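Local coordinates for protein cellulase (Xanthomonas axonopodis pv. citri, PDB 5HOS) that probably hydrolyses internal beta-1,4-glucosidic bonds of cellulose, as an endo-beta-1,4-glucanase of glycosyl hydrolase family 5, at residues Ile217-Tyr231 / Trp259-Gly273. Sequence-based numbering, arbitrary orientation.
Sequences IRDPLNRYAIEAHQY and WLRLNKKRGFLAEFG. With SO4 (sulfate ion), chain B.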
ATOM      1  N   ILE A 217      14.575   8.074  -9.259  1.00 21.55           N
ATOM      2  CA  ILE A 217      14.574   7.712  -7.830  1.00 21.50           C
ATOM      3  C   ILE A 217      15.754   6.806  -7.510  1.00 21.61           C
ATOM      4  O   ILE A 217      16.028   5.842  -8.232  1.00 20.61           O
ATOM      5  CB  ILE A 217      13.271   7.021  -7.368  1.00 23.79           C
ATOM      6  CG1 ILE A 217      12.164   8.055  -7.186  1.00 25.52           C
ATOM      7  CG2 ILE A 217      13.444   6.266  -6.034  1.00 27.17           C
ATOM      8  CD1 ILE A 217      12.347   9.035  -6.034  1.00 25.15           C
ATOM      9  N   ARG A 218      16.428   7.135  -6.412  1.00 20.68           N
ATOM     10  CA  ARG A 218      17.545   6.354  -5.907  1.00 23.42           C
ATOM     11  C   ARG A 218      17.321   6.048  -4.418  1.00 23.83           C
ATOM     12  O   ARG A 218      16.531   6.714  -3.723  1.00 25.91           O
ATOM     13  CB  ARG A 218      18.857   7.108  -6.131  1.00 27.24           C
ATOM     14  CG  ARG A 218      19.207   7.349  -7.599  1.00 34.76           C
ATOM     15  CD  ARG A 218      19.595   6.075  -8.355  1.00 43.20           C
ATOM     16  NE  ARG A 218      19.780   6.309  -9.799  1.00 51.10           N
ATOM     17  CZ  ARG A 218      18.837   6.208 -10.747  1.00 58.84           C
ATOM     18  NH1 ARG A 218      17.580   5.863 -10.462  1.00 56.12           N
ATOM     19  NH2 ARG A 218      19.157   6.454 -12.016  1.00 64.92           N
ATOM     20  N   ASP A 219      17.983   5.004  -3.954  1.00 19.35           N
ATOM     21  CA  ASP A 219      17.943   4.601  -2.556  1.00 18.62           C
ATOM     22  C   ASP A 219      19.386   4.382  -2.129  1.00 19.62           C
ATOM     23  O   ASP A 219      20.035   3.496  -2.679  1.00 21.29           O
ATOM     24  CB  ASP A 219      17.148   3.297  -2.410  1.00 18.82           C
ATOM     25  CG  ASP A 219      17.079   2.790  -0.975  1.00 18.61           C
ATOM     26  OD1 ASP A 219      17.743   3.348  -0.068  1.00 20.66           O
ATOM     27  OD2 ASP A 219      16.354   1.794  -0.745  1.00 17.62           O
ATOM     28  N   PRO A 220      19.883   5.156  -1.138  1.00 20.64           N
ATOM     29  CA  PRO A 220      21.257   4.917  -0.630  1.00 19.78           C
ATOM     30  C   PRO A 220      21.605   3.477  -0.202  1.00 22.34           C
ATOM     31  O   PRO A 220      22.785   3.119  -0.238  1.00 25.63           O
ATOM     32  CB  PRO A 220      21.358   5.866   0.568  1.00 17.19           C
ATOM     33  CG  PRO A 220      20.458   7.001   0.201  1.00 21.50           C
ATOM     34  CD  PRO A 220      19.295   6.370  -0.537  1.00 21.47           C
ATOM     35  N   LEU A 221      20.618   2.676   0.210  1.00 23.32           N
ATOM     36  CA  LEU A 221      20.835   1.249   0.526  1.00 24.67           C
ATOM     37  C   LEU A 221      20.283   0.277  -0.530  1.00 23.00           C
ATOM     38  O   LEU A 221      20.386  -0.928  -0.371  1.00 25.46           O
ATOM     39  CB  LEU A 221      20.243   0.903   1.903  1.00 24.13           C
ATOM     40  CG  LEU A 221      20.763   1.649   3.139  1.00 26.01           C
ATOM     41  CD1 LEU A 221      20.188   1.036   4.406  1.00 25.66           C
ATOM     42  CD2 LEU A 221      22.282   1.649   3.230  1.00 22.99           C
ATOM     43  N   ASN A 222      19.711   0.794  -1.608  1.00 21.82           N
ATOM     44  CA  ASN A 222      19.174  -0.023  -2.689  1.00 23.23           C
ATOM     45  C   ASN A 222      18.242  -1.159  -2.227  1.00 23.19           C
ATOM     46  O   ASN A 222      18.410  -2.304  -2.610  1.00 24.53           O
ATOM     47  CB  ASN A 222      20.315  -0.566  -3.554  1.00 28.52           C
ATOM     48  CG  ASN A 222      19.847  -0.994  -4.936  1.00 35.24           C
ATOM     49  OD1 ASN A 222      18.774  -0.594  -5.403  1.00 38.48           O
ATOM     50  ND2 ASN A 222      20.649  -1.806  -5.598  1.00 40.31           N
ATOM     51  N   ARG A 223      17.250  -0.819  -1.403  1.00 20.29           N
ATOM     52  CA  ARG A 223      16.254  -1.788  -0.960  1.00 18.45           C
ATOM     53  C   ARG A 223      14.871  -1.154  -0.961  1.00 16.90           C
ATOM     54  O   ARG A 223      14.355  -0.733   0.083  1.00 16.56           O
ATOM     55  CB  ARG A 223      16.585  -2.349   0.419  1.00 21.36           C
ATOM     56  CG  ARG A 223      15.834  -3.648   0.671  1.00 22.80           C
ATOM     57  CD  ARG A 223      15.713  -3.991   2.137  1.00 25.09           C
ATOM     58  NE  ARG A 223      14.826  -5.134   2.336  1.00 22.67           N
ATOM     59  CZ  ARG A 223      14.504  -5.641   3.525  1.00 24.63           C
ATOM     60  NH1 ARG A 223      14.999  -5.118   4.648  1.00 25.43           N
ATOM     61  NH2 ARG A 223      13.682  -6.682   3.592  1.00 25.68           N
ATOM     62  N   TYR A 224      14.290  -1.097  -2.151  1.00 15.75           N
ATOM     63  CA  TYR A 224      12.992  -0.455  -2.352  1.00 15.18           C
ATOM     64  C   TYR A 224      12.261  -1.077  -3.522  1.00 15.47           C
ATOM     65  O   TYR A 224      12.835  -1.838  -4.298  1.00 17.22           O
ATOM     66  CB  TYR A 224      13.182   1.049  -2.579  1.00 17.38           C
ATOM     67  CG  TYR A 224      13.766   1.430  -3.929  1.00 18.16           C
ATOM     68  CD1 TYR A 224      15.127   1.274  -4.205  1.00 19.18           C
ATOM     69  CD2 TYR A 224      12.957   1.952  -4.928  1.00 19.51           C
ATOM     70  CE1 TYR A 224      15.657   1.638  -5.441  1.00 20.16           C
ATOM     71  CE2 TYR A 224      13.472   2.316  -6.157  1.00 19.36           C
ATOM     72  CZ  TYR A 224      14.821   2.153  -6.415  1.00 19.74           C
ATOM     73  OH  TYR A 224      15.297   2.528  -7.648  1.00 22.60           O
ATOM     74  N   ALA A 225      10.975  -0.766  -3.626  1.00 15.86           N
ATOM     75  CA  ALA A 225      10.188  -1.114  -4.795  1.00 16.81           C
ATOM     76  C   ALA A 225       9.259   0.041  -5.093  1.00 15.53           C
ATOM     77  O   ALA A 225       8.947   0.833  -4.208  1.00 15.45           O
ATOM     78  CB  ALA A 225       9.393  -2.392  -4.563  1.00 17.68           C
ATOM     79  N   ILE A 226       8.855   0.131  -6.354  1.00 15.12           N
ATOM     80  CA  ILE A 226       7.890   1.124  -6.800  1.00 15.00           C
ATOM     81  C   ILE A 226       6.504   0.568  -6.519  1.00 15.17           C
ATOM     82  O   ILE A 226       6.163  -0.530  -6.955  1.00 17.91           O
ATOM     83  CB  ILE A 226       8.040   1.425  -8.307  1.00 16.09           C
ATOM     84  CG1 ILE A 226       9.468   1.889  -8.635  1.00 17.26           C
ATOM     85  CG2 ILE A 226       7.006   2.453  -8.762  1.00 15.93           C
ATOM     86  CD1 ILE A 226       9.941   3.102  -7.854  1.00 18.53           C
ATOM     87  N   GLU A 227       5.703   1.346  -5.809  1.00 15.53           N
ATOM     88  CA  GLU A 227       4.356   0.947  -5.433  1.00 16.01           C
ATOM     89  C   GLU A 227       3.399   1.443  -6.491  1.00 16.01           C
ATOM     90  O   GLU A 227       3.392   2.629  -6.798  1.00 14.56           O
ATOM     91  CB  GLU A 227       3.982   1.546  -4.085  1.00 15.00           C
ATOM     92  CG  GLU A 227       2.516   1.336  -3.708  1.00 14.59           C
ATOM     93  CD  GLU A 227       2.179   1.728  -2.289  1.00 14.83           C
ATOM     94  OE1 GLU A 227       3.070   1.714  -1.441  1.00 16.70           O
ATOM     95  OE2 GLU A 227       0.997   2.033  -2.015  1.00 16.36           O
ATOM     96  N   ALA A 228       2.605   0.526  -7.034  1.00 17.40           N
ATOM     97  CA  ALA A 228       1.543   0.840  -7.974  1.00 17.67           C
ATOM     98  C   ALA A 228       0.225   0.278  -7.478  1.00 16.41           C
ATOM     99  O   ALA A 228       0.195  -0.701  -6.731  1.00 17.59           O
ATOM    100  CB  ALA A 228       1.867   0.261  -9.334  1.00 20.68           C
ATOM    101  N   HIS A 229      -0.868   0.932  -7.863  1.00 15.98           N
ATOM    102  CA  HIS A 229      -2.211   0.455  -7.571  1.00 16.05           C
ATOM    103  C   HIS A 229      -2.915   0.162  -8.889  1.00 16.41           C
ATOM    104  O   HIS A 229      -2.624   0.795  -9.902  1.00 16.79           O
ATOM    105  CB  HIS A 229      -2.990   1.511  -6.789  1.00 16.53           C
ATOM    106  CG  HIS A 229      -2.440   1.787  -5.422  1.00 15.98           C
ATOM    107  ND1 HIS A 229      -3.077   2.617  -4.531  1.00 16.57           N
ATOM    108  CD2 HIS A 229      -1.308   1.375  -4.802  1.00 16.07           C
ATOM    109  CE1 HIS A 229      -2.375   2.689  -3.416  1.00 15.45           C
ATOM    110  NE2 HIS A 229      -1.296   1.941  -3.554  1.00 15.34           N
ATOM    111  N   GLN A 230      -3.836  -0.798  -8.890  1.00 17.41           N
ATOM    112  CA  GLN A 230      -4.555  -1.124 -10.126  1.00 18.14           C
ATOM    113  C   GLN A 230      -5.907  -1.735  -9.858  1.00 19.02           C
ATOM    114  O   GLN A 230      -5.998  -2.780  -9.208  1.00 19.12           O
ATOM    115  CB  GLN A 230      -3.741  -2.074 -11.021  1.00 18.74           C
ATOM    116  CG  GLN A 230      -4.290  -2.181 -12.444  1.00 19.67           C
ATOM    117  CD  GLN A 230      -4.347  -0.831 -13.134  1.00 19.05           C
ATOM    118  OE1 GLN A 230      -3.316  -0.206 -13.353  1.00 19.48           O
ATOM    119  NE2 GLN A 230      -5.552  -0.363 -13.457  1.00 19.88           N
ATOM    120  N   TYR A 231      -6.945  -1.069 -10.360  1.00 19.39           N
ATOM    121  CA  TYR A 231      -8.299  -1.597 -10.356  1.00 19.45           C
ATOM    122  C   TYR A 231      -8.753  -1.918 -11.783  1.00 22.87           C
ATOM    123  O   TYR A 231      -8.174  -1.427 -12.768  1.00 22.72           O
ATOM    124  CB  TYR A 231      -9.224  -0.635  -9.626  1.00 19.28           C
ATOM    125  CG  TYR A 231      -8.877  -0.563  -8.146  1.00 19.46           C
ATOM    126  CD1 TYR A 231      -9.409  -1.486  -7.236  1.00 18.41           C
ATOM    127  CD2 TYR A 231      -7.980   0.390  -7.659  1.00 19.37           C
ATOM    128  CE1 TYR A 231      -9.078  -1.436  -5.886  1.00 19.96           C
ATOM    129  CE2 TYR A 231      -7.644   0.444  -6.305  1.00 19.30           C
ATOM    130  CZ  TYR A 231      -8.197  -0.472  -5.423  1.00 20.97           C
ATOM    131  OH  TYR A 231      -7.867  -0.431  -4.079  1.00 22.28           O
ATOM    132  N   TRP A 259       8.391  -0.920 -18.145  1.00 18.92           N
ATOM    133  CA  TRP A 259       9.038   0.273 -17.588  1.00 17.92           C
ATOM    134  C   TRP A 259       9.948  -0.119 -16.413  1.00 19.30           C
ATOM    135  O   TRP A 259      11.095   0.336 -16.343  1.00 19.83           O
ATOM    136  CB  TRP A 259       8.000   1.321 -17.132  1.00 15.51           C
ATOM    137  CG  TRP A 259       8.636   2.580 -16.606  1.00 16.17           C
ATOM    138  CD1 TRP A 259       8.996   3.684 -17.324  1.00 18.17           C
ATOM    139  CD2 TRP A 259       9.005   2.848 -15.246  1.00 19.67           C
ATOM    140  NE1 TRP A 259       9.566   4.625 -16.496  1.00 19.14           N
ATOM    141  CE2 TRP A 259       9.582   4.141 -15.217  1.00 20.08           C
ATOM    142  CE3 TRP A 259       8.894   2.125 -14.046  1.00 20.19           C
ATOM    143  CZ2 TRP A 259      10.044   4.733 -14.032  1.00 21.01           C
ATOM    144  CZ3 TRP A 259       9.362   2.714 -12.867  1.00 20.91           C
ATOM    145  CH2 TRP A 259       9.932   4.005 -12.875  1.00 21.47           C
ATOM    146  N   LEU A 260       9.439  -0.963 -15.508  1.00 17.72           N
ATOM    147  CA  LEU A 260      10.241  -1.451 -14.376  1.00 17.80           C
ATOM    148  C   LEU A 260      11.507  -2.150 -14.871  1.00 19.31           C
ATOM    149  O   LEU A 260      12.603  -1.911 -14.356  1.00 19.27           O
ATOM    150  CB  LEU A 260       9.431  -2.404 -13.484  1.00 17.39           C
ATOM    151  CG  LEU A 260       8.296  -1.828 -12.633  1.00 17.84           C
ATOM    152  CD1 LEU A 260       7.539  -2.982 -11.987  1.00 15.92           C
ATOM    153  CD2 LEU A 260       8.804  -0.877 -11.564  1.00 20.12           C
ATOM    154  N   ARG A 261      11.339  -2.985 -15.891  1.00 21.05           N
ATOM    155  CA  ARG A 261      12.440  -3.771 -16.457  1.00 23.22           C
ATOM    156  C   ARG A 261      13.512  -2.873 -17.079  1.00 22.95           C
ATOM    157  O   ARG A 261      14.699  -3.039 -16.802  1.00 23.28           O
ATOM    158  CB  ARG A 261      11.893  -4.766 -17.489  1.00 25.36           C
ATOM    159  CG  ARG A 261      12.837  -5.899 -17.852  1.00 27.18           C
ATOM    160  CD  ARG A 261      12.123  -6.989 -18.644  1.00 27.98           C
ATOM    161  NE  ARG A 261      11.300  -7.851 -17.782  1.00 27.67           N
ATOM    162  CZ  ARG A 261       9.999  -8.131 -17.929  1.00 27.39           C
ATOM    163  NH1 ARG A 261       9.406  -8.940 -17.048  1.00 27.45           N
ATOM    164  NH2 ARG A 261       9.267  -7.643 -18.931  1.00 28.66           N
ATOM    165  N   LEU A 262      13.087  -1.915 -17.900  1.00 22.85           N
ATOM    166  CA  LEU A 262      14.011  -0.959 -18.522  1.00 25.84           C
ATOM    167  C   LEU A 262      14.774  -0.123 -17.487  1.00 25.23           C
ATOM    168  O   LEU A 262      15.982   0.086 -17.628  1.00 25.83           O
ATOM    169  CB  LEU A 262      13.253  -0.045 -19.505  1.00 28.77           C
ATOM    170  CG  LEU A 262      13.959   1.157 -20.146  1.00 30.92           C
ATOM    171  CD1 LEU A 262      15.239   0.764 -20.875  1.00 31.55           C
ATOM    172  CD2 LEU A 262      13.002   1.863 -21.097  1.00 33.99           C
ATOM    173  N   ASN A 263      14.073   0.323 -16.443  1.00 23.93           N
ATOM    174  CA  ASN A 263      14.663   1.191 -15.412  1.00 24.63           C
ATOM    175  C   ASN A 263      15.271   0.454 -14.219  1.00 24.73           C
ATOM    176  O   ASN A 263      15.656   1.083 -13.224  1.00 24.77           O
ATOM    177  CB  ASN A 263      13.626   2.222 -14.965  1.00 24.35           C
ATOM    178  CG  ASN A 263      13.306   3.208 -16.068  1.00 23.50           C
ATOM    179  OD1 ASN A 263      14.009   4.195 -16.233  1.00 27.34           O
ATOM    180  ND2 ASN A 263      12.258   2.940 -16.837  1.00 24.35           N
ATOM    181  N   LYS A 264      15.367  -0.872 -14.330  1.00 22.97           N
ATOM    182  CA  LYS A 264      16.024  -1.722 -13.332  1.00 25.43           C
ATOM    183  C   LYS A 264      15.413  -1.528 -11.945  1.00 23.69           C
ATOM    184  O   LYS A 264      16.114  -1.356 -10.959  1.00 24.48           O
ATOM    185  CB  LYS A 264      17.542  -1.493 -13.337  1.00 26.28           C
ATOM    186  CG  LYS A 264      18.146  -1.597 -14.733  1.00 32.67           C
ATOM    187  CD  LYS A 264      19.604  -2.038 -14.720  1.00 39.89           C
ATOM    188  CE  LYS A 264      20.177  -2.090 -16.131  1.00 45.46           C
ATOM    189  NZ  LYS A 264      19.528  -3.134 -16.977  1.00 47.85           N
ATOM    190  N   LYS A 265      14.085  -1.547 -11.902  1.00 22.96           N
ATOM    191  CA  LYS A 265      13.339  -1.360 -10.671  1.00 22.32           C
ATOM    192  C   LYS A 265      12.379  -2.525 -10.448  1.00 21.61           C
ATOM    193  O   LYS A 265      12.133  -3.335 -11.351  1.00 20.26           O
ATOM    194  CB  LYS A 265      12.601  -0.028 -10.720  1.00 20.88           C
ATOM    195  CG  LYS A 265      13.522   1.159 -10.444  1.00 23.31           C
ATOM    196  CD  LYS A 265      12.890   2.449 -10.902  1.00 25.82           C
ATOM    197  CE  LYS A 265      13.563   3.685 -10.324  1.00 28.08           C
ATOM    198  NZ  LYS A 265      15.044   3.698 -10.358  1.00 24.85           N
ATOM    199  N   ARG A 266      11.882  -2.623  -9.217  1.00 20.37           N
ATOM    200  CA  ARG A 266      10.946  -3.667  -8.833  1.00 19.07           C
ATOM    201  C   ARG A 266       9.628  -3.006  -8.481  1.00 17.70           C
ATOM    202  O   ARG A 266       9.609  -1.833  -8.126  1.00 17.81           O
ATOM    203  CB  ARG A 266      11.470  -4.442  -7.639  1.00 20.93           C
ATOM    204  CG  ARG A 266      12.845  -5.059  -7.861  1.00 22.58           C
ATOM    205  CD  ARG A 266      13.226  -5.900  -6.667  1.00 27.79           C
ATOM    206  NE  ARG A 266      13.411  -5.077  -5.466  1.00 31.36           N
ATOM    207  CZ  ARG A 266      13.325  -5.515  -4.206  1.00 37.27           C
ATOM    208  NH1 ARG A 266      13.043  -6.789  -3.922  1.00 34.59           N
ATOM    209  NH2 ARG A 266      13.523  -4.662  -3.204  1.00 39.79           N
ATOM    210  N   GLY A 267       8.551  -3.778  -8.571  1.00 18.12           N
ATOM    211  CA  GLY A 267       7.187  -3.297  -8.354  1.00 17.79           C
ATOM    212  C   GLY A 267       6.466  -4.028  -7.227  1.00 18.53           C
ATOM    213  O   GLY A 267       6.679  -5.231  -6.999  1.00 19.34           O
ATOM    214  N   PHE A 268       5.614  -3.291  -6.519  1.00 17.38           N
ATOM    215  CA  PHE A 268       4.716  -3.852  -5.498  1.00 16.34           C
ATOM    216  C   PHE A 268       3.318  -3.339  -5.803  1.00 17.44           C
ATOM    217  O   PHE A 268       3.088  -2.121  -5.779  1.00 16.84           O
ATOM    218  CB  PHE A 268       5.142  -3.423  -4.090  1.00 17.29           C
ATOM    219  CG  PHE A 268       4.575  -4.288  -2.981  1.00 17.49           C
ATOM    220  CD1 PHE A 268       3.223  -4.281  -2.680  1.00 17.93           C
ATOM    221  CD2 PHE A 268       5.413  -5.076  -2.205  1.00 16.76           C
ATOM    222  CE1 PHE A 268       2.716  -5.066  -1.648  1.00 18.40           C
ATOM    223  CE2 PHE A 268       4.915  -5.865  -1.176  1.00 17.02           C
ATOM    224  CZ  PHE A 268       3.564  -5.864  -0.902  1.00 17.22           C
ATOM    225  N   LEU A 269       2.392  -4.256  -6.079  1.00 17.06           N
ATOM    226  CA  LEU A 269       1.013  -3.889  -6.367  1.00 17.25           C
ATOM    227  C   LEU A 269       0.259  -3.809  -5.030  1.00 17.68           C
ATOM    228  O   LEU A 269      -0.377  -4.764  -4.600  1.00 17.89           O
ATOM    229  CB  LEU A 269       0.375  -4.877  -7.351  1.00 18.78           C
ATOM    230  CG  LEU A 269      -0.931  -4.421  -8.010  1.00 19.54           C
ATOM    231  CD1 LEU A 269      -0.703  -3.243  -8.948  1.00 20.64           C
ATOM    232  CD2 LEU A 269      -1.574  -5.580  -8.767  1.00 21.18           C
ATOM    233  N   ALA A 270       0.372  -2.660  -4.367  1.00 17.83           N
ATOM    234  CA  ALA A 270      -0.066  -2.521  -2.974  1.00 15.98           C
ATOM    235  C   ALA A 270      -1.581  -2.407  -2.803  1.00 16.19           C
ATOM    236  O   ALA A 270      -2.083  -2.576  -1.692  1.00 18.12           O
ATOM    237  CB  ALA A 270       0.618  -1.343  -2.304  1.00 17.43           C
ATOM    238  N   GLU A 271      -2.290  -2.069  -3.880  1.00 16.19           N
ATOM    239  CA  GLU A 271      -3.748  -2.139  -3.893  1.00 16.50           C
ATOM    240  C   GLU A 271      -4.199  -2.674  -5.231  1.00 17.65           C
ATOM    241  O   GLU A 271      -3.736  -2.211  -6.282  1.00 17.83           O
ATOM    242  CB  GLU A 271      -4.404  -0.769  -3.699  1.00 18.02           C
ATOM    243  CG  GLU A 271      -4.207  -0.142  -2.332  1.00 18.77           C
ATOM    244  CD  GLU A 271      -5.100   1.062  -2.084  1.00 21.49           C
ATOM    245  OE1 GLU A 271      -6.065   1.269  -2.861  1.00 23.56           O
ATOM    246  OE2 GLU A 271      -4.836   1.802  -1.100  1.00 20.65           O
ATOM    247  N   PHE A 272      -5.104  -3.648  -5.164  1.00 19.65           N
ATOM    248  CA  PHE A 272      -5.884  -4.113  -6.309  1.00 19.62           C
ATOM    249  C   PHE A 272      -7.074  -4.866  -5.750  1.00 21.15           C
ATOM    250  O   PHE A 272      -7.022  -5.371  -4.621  1.00 21.91           O
ATOM    251  CB  PHE A 272      -5.066  -5.025  -7.229  1.00 20.56           C
ATOM    252  CG  PHE A 272      -4.673  -6.332  -6.599  1.00 20.03           C
ATOM    253  CD1 PHE A 272      -3.697  -6.377  -5.600  1.00 20.84           C
ATOM    254  CD2 PHE A 272      -5.283  -7.516  -6.986  1.00 20.40           C
ATOM    255  CE1 PHE A 272      -3.345  -7.576  -5.006  1.00 20.95           C
ATOM    256  CE2 PHE A 272      -4.921  -8.716  -6.404  1.00 22.19           C
ATOM    257  CZ  PHE A 272      -3.956  -8.750  -5.411  1.00 22.12           C
ATOM    258  N   GLY A 273      -8.141  -4.934  -6.534  1.00 21.88           N
ATOM    259  CA  GLY A 273      -9.348  -5.623  -6.112  1.00 22.96           C
ATOM    260  C   GLY A 273     -10.253  -5.885  -7.286  1.00 24.37           C
ATOM    261  O   GLY A 273     -10.156  -5.220  -8.312  1.00 26.62           O
TER
HETATM  262  S   SO4 B 401      13.125  -7.457  -0.201  1.00 31.39           S
HETATM  263  O1  SO4 B 401      13.893  -6.200  -0.396  1.00 30.59           O
HETATM  264  O2  SO4 B 401      14.073  -8.590  -0.100  1.00 37.52           O
HETATM  265  O3  SO4 B 401      12.332  -7.365   1.036  1.00 32.87           O
HETATM  266  O4  SO4 B 401      12.252  -7.692  -1.367  1.00 35.32           O
HETATM  267  O   HOH W   1      13.035  -0.777  -7.212  1.00 25.11           O
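E271 lays its side chain over one face of the H229 imidazole: CG makes a CH-pi contact 3.7 Å from the ring centroid, and the carboxylate stacks on the ring, their planes only 19° apart. Y231 OH donates to E271 OE1 (2.8 Å) on the anti side of OE1 and somewhat out of the carboxylate plane, the Y231 ring turned 78° from that plane. The strands that carry this cluster, 224-231 and 267-273 of the TIM barrel, pair in parallel, regularly from I226 N to R266 O (2.8 Å) as far as A228 N to F268 O; the register then slips by one residue at A270, and Q230 N bonds E271 O. On the sheet face toward helix 248-262, which connects them, I226 CB packs on L260 CD2 at 4.1 Å. Buried K265 turns its NZ to Y224 OH (3.0 Å) and, in the carbonyl plane, to I217 O.

The solvent side belongs to R223 and R266, both partly exposed, with a sulfate, probably from the crystallisation liquor, between them. R266, bent at chi3 (-66°), reaches Y224 O from above the carbonyl plane and gives NH1 to sulfate O4 (2.8 Å).

At the opposite end, H229 NE2 donates to E227 OE2 (2.8 Å), while ND1 bonds E159. R72 salt-bridges both E227 and E271, fixing their carboxylates. E271 at the C-terminal end of its barrel strand, with E159 nearby, is consistent with the catalytic glutamate pair of family 5 glycosidases.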